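Long-range contacts in protein BCAM1869 (Burkholderia cenocepacia, PDB 4O2H), which probably acts as a transcriptional regulator linked to quorum sensing, an RsaM homolog with a novel fold that pairs with a second copy of itself: residues P7-P13 with A67-A72; Y73-W78 with D95-V100. All blocks are in the same frame, centred on the assembly; numbering follows the deposited sequence.

Contact 1 of 2, residues P7-P13 with A67-A72; sequences PLLHPVP and AGAGVA
The methyl group of Ala69 sits against the bend of residues 7-10, where it meets backbone oxygens rather than side chains: Ala69 CB lies 3.1 Å from Pro7 O and 3.5 Å from His10 O. Further along, Val12 spreads both methyls over the Gly68 carbonyl. With CG1 anti to the backbone N (chi1 177°), that branch reaches on to the methyl of Ala67, Val12 CG1 to Ala67 CB being 3.8 Å, while CG2 stays beside Gly68. Gly68 to Val71 form a type II beta turn in the loop joining strand 55-65 to strand 74-83, and the positive phi of Gly70 (68°) is one that glycine adopts readily. The turn also supplies the single hydrogen bond across the contact, Gly70 N to Pro11 O at 3.0 Å, with the donor standing above the carbonyl plane instead of on a lone pair. Pro13 brings CG and CD of its ring against the outgoing limb of the turn; its CD approaches Val71 N to 3.4 Å, and CG sits near the Gly70 carbonyl carbon. Beyond the ring, Ala72 CB comes 3.3 Å from Pro13 O. Val12 also packs on Asn140 of the second subunit, and Ala67 on His139 of that same subunit.

Contact 2 of 2, residues Y73-W78 with D95-V100; sequences YVTVGW and DVRSNV
Residues 73-78 and 95-100 run antiparallel, their end-to-end directions 173° apart; they belong to the beta hairpin of strands 74-83 and 89-98, with 95-100 running past the end of the second strand at Ser98. Gly77 and Arg97 form the hydrogen-bonded pair: Gly77 N reaches Arg97 O at 2.7 Å, almost straight at 175°, and Arg97 N returns a bond to Gly77 O at 2.8 Å. Val76 and Ser98 make the adjacent non-hydrogen-bonded pair. Past Ser98, Asn99 N still donates to Thr75 O at 3.3 Å, a longer bond, and the Asn99 side chain carries the pairing further. Its amide turns across Thr75 at about a right angle, CG held between the backbone N and carbonyl carbon (chi1 67°), and imitates a strand's peptide group: OD1 accepts from Thr75 N at 2.8 Å, with Thr75 N standing above the plane of the Asn99 side-chain carbonyl, while ND2 donates to Tyr73 O at 2.9 Å, that oxygen close to the amide plane. Two bonds thus fix the rotation of this buried amide. On the face of Val76, CG1 meets Val96 CG1 at 3.5 Å, and both valines pack on Leu119 of helix 112-125. Val74 and Val100 extend the apolar contact beyond them. Arg97, bent at chi2 and chi3, brings its guanidinium obliquely alongside Gly77, NH1 nearest; its NH2 forms a salt bridge with Glu62, and its NE makes a long, weak ion pair with Asp41 of the second subunit. A water lies 2.8 Å from Thr75 OG1 and weakly accepts from Arg97 NH1 at 3.2 Å.

Overall arrangement
From the N terminus, the chain passes through residues 7-13 as a loop, then builds strand 21-24, helix 25-29, strand 34-40, helix 42-50 and strand 55-65 before contact 1 closes this long excursion at 67-72. Contact 2 follows directly in series: its first segment begins at Tyr73, and its return segment 95-100 closes the hairpin of strands 74-83 and 89-98. The two contacts therefore neither nest nor cross, although Ala67 CB and Tyr73 N touch. Contact 1 ties the N-terminal loop to a surface turn at the end of the four-stranded antiparallel sheet, whereas contact 2, about 20 Å away between centres, joins inner strand 74-83 to outermost strand 89-98 in a largely buried region. Both touch the second subunit.

Contact 1 of 2, residues P7-P13 with A67-A72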
loop_
_atom_site.group_PDB
_atom_site.type_symbol
_atom_site.label_atom_id
_atom_site.label_comp_id
_atom_site.label_asym_id
_atom_site.label_seq_id
_atom_site.Cartn_x
_atom_site.Cartn_y
_atom_site.Cartn_z
ATOM N N PRO A 7 -21.331 -5.312 25.692
ATOM C CA PRO A 7 -20.133 -5.304 24.822
ATOM C C PRO A 7 -20.128 -4.187 23.783
ATOM O O PRO A 7 -19.054 -3.824 23.329
ATOM C CB PRO A 7 -20.184 -6.668 24.133
ATOM C CG PRO A 7 -20.959 -7.534 25.072
ATOM C CD PRO A 7 -22.002 -6.631 25.660
ATOM N N LEU A 8 -21.305 -3.623 23.442
ATOM C CA LEU A 8 -21.475 -2.545 22.455
ATOM C C LEU A 8 -20.830 -1.221 22.893
ATOM O O LEU A 8 -20.603 -0.337 22.062
ATOM C CB LEU A 8 -22.969 -2.305 22.170
ATOM C CG LEU A 8 -23.762 -3.465 21.549
ATOM C CD1 LEU A 8 -25.260 -3.255 21.736
ATOM C CD2 LEU A 8 -23.410 -3.672 20.071
ATOM N N LEU A 9 -20.555 -1.083 24.194
ATOM C CA LEU A 9 -19.944 0.113 24.775
ATOM C C LEU A 9 -18.589 -0.223 25.402
ATOM O O LEU A 9 -18.024 0.597 26.118
ATOM C CB LEU A 9 -20.902 0.770 25.800
ATOM C CG LEU A 9 -22.113 1.504 25.196
ATOM C CD1 LEU A 9 -23.180 1.745 26.235
ATOM C CD2 LEU A 9 -21.701 2.810 24.479
ATOM N N HIS A 10 -18.047 -1.413 25.099
ATOM C CA HIS A 10 -16.715 -1.816 25.550
ATOM C C HIS A 10 -15.675 -0.923 24.834
ATOM O O HIS A 10 -15.965 -0.436 23.733
ATOM C CB HIS A 10 -16.467 -3.317 25.279
ATOM C CG HIS A 10 -16.962 -4.231 26.367
ATOM N ND1 HIS A 10 -16.509 -5.538 26.470
ATOM C CD2 HIS A 10 -17.850 -4.000 27.368
ATOM C CE1 HIS A 10 -17.119 -6.048 27.532
ATOM N NE2 HIS A 10 -17.935 -5.162 28.104
ATOM N N PRO A 11 -14.505 -0.612 25.440
ATOM C CA PRO A 11 -13.559 0.290 24.747
ATOM C C PRO A 11 -13.122 -0.214 23.361
ATOM O O PRO A 11 -12.991 -1.423 23.171
ATOM C CB PRO A 11 -12.348 0.356 25.696
ATOM C CG PRO A 11 -12.537 -0.748 26.702
ATOM C CD PRO A 11 -13.998 -1.033 26.767
ATOM N N VAL A 12 -12.936 0.708 22.402
ATOM C CA VAL A 12 -12.358 0.400 21.076
ATOM C C VAL A 12 -10.856 0.229 21.376
ATOM O O VAL A 12 -10.222 1.206 21.763
ATOM C CB VAL A 12 -12.656 1.488 20.000
ATOM C CG1 VAL A 12 -11.976 1.167 18.662
ATOM C CG2 VAL A 12 -14.155 1.680 19.808
ATOM N N PRO A 13 -10.294 -0.997 21.390
ATOM C CA PRO A 13 -8.868 -1.116 21.741
ATOM C C PRO A 13 -7.958 -0.683 20.612
ATOM O O PRO A 13 -8.265 -0.875 19.444
ATOM C CB PRO A 13 -8.686 -2.612 22.030
ATOM C CG PRO A 13 -9.829 -3.305 21.339
ATOM C CD PRO A 13 -10.864 -2.293 20.949
ATOM N N ALA A 67 -12.293 -1.033 13.050
ATOM C CA ALA A 67 -12.368 -0.978 14.501
ATOM C C ALA A 67 -13.829 -0.969 14.967
ATOM O O ALA A 67 -14.714 -0.523 14.236
ATOM C CB ALA A 67 -11.629 0.255 15.022
ATOM N N GLY A 68 -14.039 -1.457 16.186
ATOM C CA GLY A 68 -15.327 -1.562 16.864
ATOM C C GLY A 68 -15.078 -1.869 18.323
ATOM O O GLY A 68 -13.918 -1.998 18.737
ATOM N N ALA A 69 -16.148 -1.973 19.116
ATOM C CA ALA A 69 -16.050 -2.274 20.540
ATOM C C ALA A 69 -15.358 -3.622 20.776
ATOM O O ALA A 69 -15.814 -4.638 20.275
ATOM C CB ALA A 69 -17.432 -2.279 21.155
ATOM N N GLY A 70 -14.225 -3.598 21.468
ATOM C CA GLY A 70 -13.421 -4.782 21.766
ATOM C C GLY A 70 -12.755 -5.408 20.553
ATOM O O GLY A 70 -12.284 -6.547 20.635
ATOM N N VAL A 71 -12.737 -4.670 19.402
ATOM C CA VAL A 71 -12.176 -5.087 18.112
ATOM C C VAL A 71 -11.204 -3.988 17.609
ATOM O O VAL A 71 -11.628 -2.881 17.246
ATOM C CB VAL A 71 -13.291 -5.416 17.087
ATOM C CG1 VAL A 71 -12.715 -5.744 15.704
ATOM C CG2 VAL A 71 -14.163 -6.568 17.581
ATOM N N ALA A 72 -9.902 -4.294 17.603
ATOM C CA ALA A 72 -8.917 -3.319 17.167
ATOM C C ALA A 72 -8.840 -3.246 15.623
ATOM O O ALA A 72 -9.185 -4.201 14.914
ATOM C CB ALA A 72 -7.545 -3.639 17.763
#

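Contact 2 of 2, residues Y73-W78 with D95-V100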
loop_
_atom_site.group_PDB
_atom_site.type_symbol
_atom_site.label_atom_id
_atom_site.label_comp_id
_atom_site.label_asym_id
_atom_site.label_seq_id
_atom_site.Cartn_x
_atom_site.Cartn_y
_atom_site.Cartn_z
ATOM N N TYR A 73 -8.413 -2.083 15.111
ATOM C CA TYR A 73 -8.214 -1.860 13.692
ATOM C C TYR A 73 -7.001 -2.671 13.257
ATOM O O TYR A 73 -5.964 -2.589 13.900
ATOM C CB TYR A 73 -8.045 -0.369 13.385
ATOM C CG TYR A 73 -7.881 -0.077 11.905
ATOM C CD1 TYR A 73 -8.954 -0.213 11.023
ATOM C CD2 TYR A 73 -6.656 0.350 11.386
ATOM C CE1 TYR A 73 -8.817 0.069 9.669
ATOM C CE2 TYR A 73 -6.498 0.596 10.018
ATOM C CZ TYR A 73 -7.587 0.470 9.170
ATOM O OH TYR A 73 -7.450 0.735 7.839
ATOM N N VAL A 74 -7.170 -3.521 12.253
ATOM C CA VAL A 74 -6.101 -4.376 11.738
ATOM C C VAL A 74 -5.820 -4.020 10.255
ATOM O O VAL A 74 -6.774 -3.896 9.499
ATOM C CB VAL A 74 -6.469 -5.886 11.919
ATOM C CG1 VAL A 74 -5.567 -6.793 11.089
ATOM C CG2 VAL A 74 -6.403 -6.284 13.385
ATOM N N THR A 75 -4.530 -3.817 9.879
ATOM C CA THR A 75 -4.062 -3.575 8.485
ATOM C C THR A 75 -3.151 -4.701 8.042
ATOM O O THR A 75 -2.308 -5.163 8.809
ATOM C CB THR A 75 -3.262 -2.281 8.354
ATOM O OG1 THR A 75 -2.364 -2.216 9.457
ATOM C CG2 THR A 75 -4.125 -1.077 8.332
ATOM N N VAL A 76 -3.333 -5.159 6.836
ATOM C CA VAL A 76 -2.575 -6.246 6.241
ATOM C C VAL A 76 -2.386 -5.894 4.779
ATOM O O VAL A 76 -3.369 -5.678 4.045
ATOM C CB VAL A 76 -3.273 -7.637 6.425
ATOM C CG1 VAL A 76 -2.415 -8.782 5.853
ATOM C CG2 VAL A 76 -3.644 -7.901 7.900
ATOM N N GLY A 77 -1.126 -5.811 4.385
ATOM C CA GLY A 77 -0.747 -5.501 3.016
ATOM C C GLY A 77 0.378 -6.381 2.549
ATOM O O GLY A 77 1.115 -6.939 3.352
ATOM N N TRP A 78 0.463 -6.578 1.258
ATOM C CA TRP A 78 1.503 -7.416 0.683
ATOM C C TRP A 78 1.650 -7.111 -0.795
ATOM O O TRP A 78 0.770 -6.483 -1.418
ATOM C CB TRP A 78 1.195 -8.933 0.902
ATOM C CG TRP A 78 -0.047 -9.422 0.190
ATOM C CD1 TRP A 78 -0.096 -10.116 -0.994
ATOM C CD2 TRP A 78 -1.399 -9.399 0.698
ATOM N NE1 TRP A 78 -1.388 -10.485 -1.274
ATOM C CE2 TRP A 78 -2.213 -10.063 -0.253
ATOM C CE3 TRP A 78 -2.007 -8.839 1.841
ATOM C CZ2 TRP A 78 -3.606 -10.168 -0.104
ATOM C CZ3 TRP A 78 -3.384 -8.915 1.970
ATOM C CH2 TRP A 78 -4.169 -9.597 1.022
ATOM N N ASP A 95 5.863 -12.705 2.112
ATOM C CA ASP A 95 6.013 -11.528 2.963
ATOM C C ASP A 95 4.687 -10.816 3.116
ATOM O O ASP A 95 4.018 -10.535 2.135
ATOM C CB ASP A 95 7.066 -10.562 2.405
ATOM C CG ASP A 95 8.488 -11.081 2.481
ATOM O OD1 ASP A 95 8.892 -11.542 3.569
ATOM O OD2 ASP A 95 9.221 -10.972 1.465
ATOM N N VAL A 96 4.298 -10.538 4.342
ATOM C CA VAL A 96 3.029 -9.888 4.645
ATOM C C VAL A 96 3.335 -8.803 5.646
ATOM O O VAL A 96 3.946 -9.090 6.682
ATOM C CB VAL A 96 1.980 -10.921 5.169
ATOM C CG1 VAL A 96 0.815 -10.238 5.874
ATOM C CG2 VAL A 96 1.473 -11.825 4.049
ATOM N N ARG A 97 2.936 -7.557 5.330
ATOM C CA ARG A 97 3.110 -6.439 6.227
ATOM C C ARG A 97 1.788 -6.189 6.932
ATOM O O ARG A 97 0.754 -6.133 6.277
ATOM C CB ARG A 97 3.616 -5.194 5.484
ATOM C CG ARG A 97 4.014 -4.041 6.421
ATOM C CD ARG A 97 2.930 -2.976 6.587
ATOM N NE ARG A 97 2.659 -2.355 5.298
ATOM C CZ ARG A 97 1.481 -2.328 4.689
ATOM N NH1 ARG A 97 0.386 -2.801 5.306
ATOM N NH2 ARG A 97 1.365 -1.769 3.494
ATOM N N SER A 98 1.823 -6.043 8.273
ATOM C CA SER A 98 0.635 -5.794 9.086
ATOM C C SER A 98 0.980 -5.108 10.385
ATOM O O SER A 98 2.154 -4.875 10.668
ATOM C CB SER A 98 -0.099 -7.105 9.391
ATOM O OG SER A 98 0.657 -7.876 10.310
ATOM N N ASN A 99 -0.060 -4.822 11.196
ATOM C CA ASN A 99 0.059 -4.256 12.541
ATOM C C ASN A 99 -0.252 -5.354 13.548
ATOM O O ASN A 99 -0.652 -5.071 14.675
ATOM C CB ASN A 99 -0.859 -3.029 12.721
ATOM C CG ASN A 99 -2.338 -3.319 12.695
ATOM O OD1 ASN A 99 -2.817 -4.284 12.094
ATOM N ND2 ASN A 99 -3.105 -2.424 13.298
ATOM N N VAL A 100 -0.109 -6.614 13.120
ATOM C CA VAL A 100 -0.388 -7.789 13.948
ATOM C C VAL A 100 0.876 -8.475 14.438
ATOM O O VAL A 100 1.822 -8.669 13.689
ATOM C CB VAL A 100 -1.290 -8.830 13.217
ATOM C CG1 VAL A 100 -1.486 -10.122 14.045
ATOM C CG2 VAL A 100 -2.643 -8.226 12.825
HETATM O O HOH W 1 0.248 -2.201 8.458
#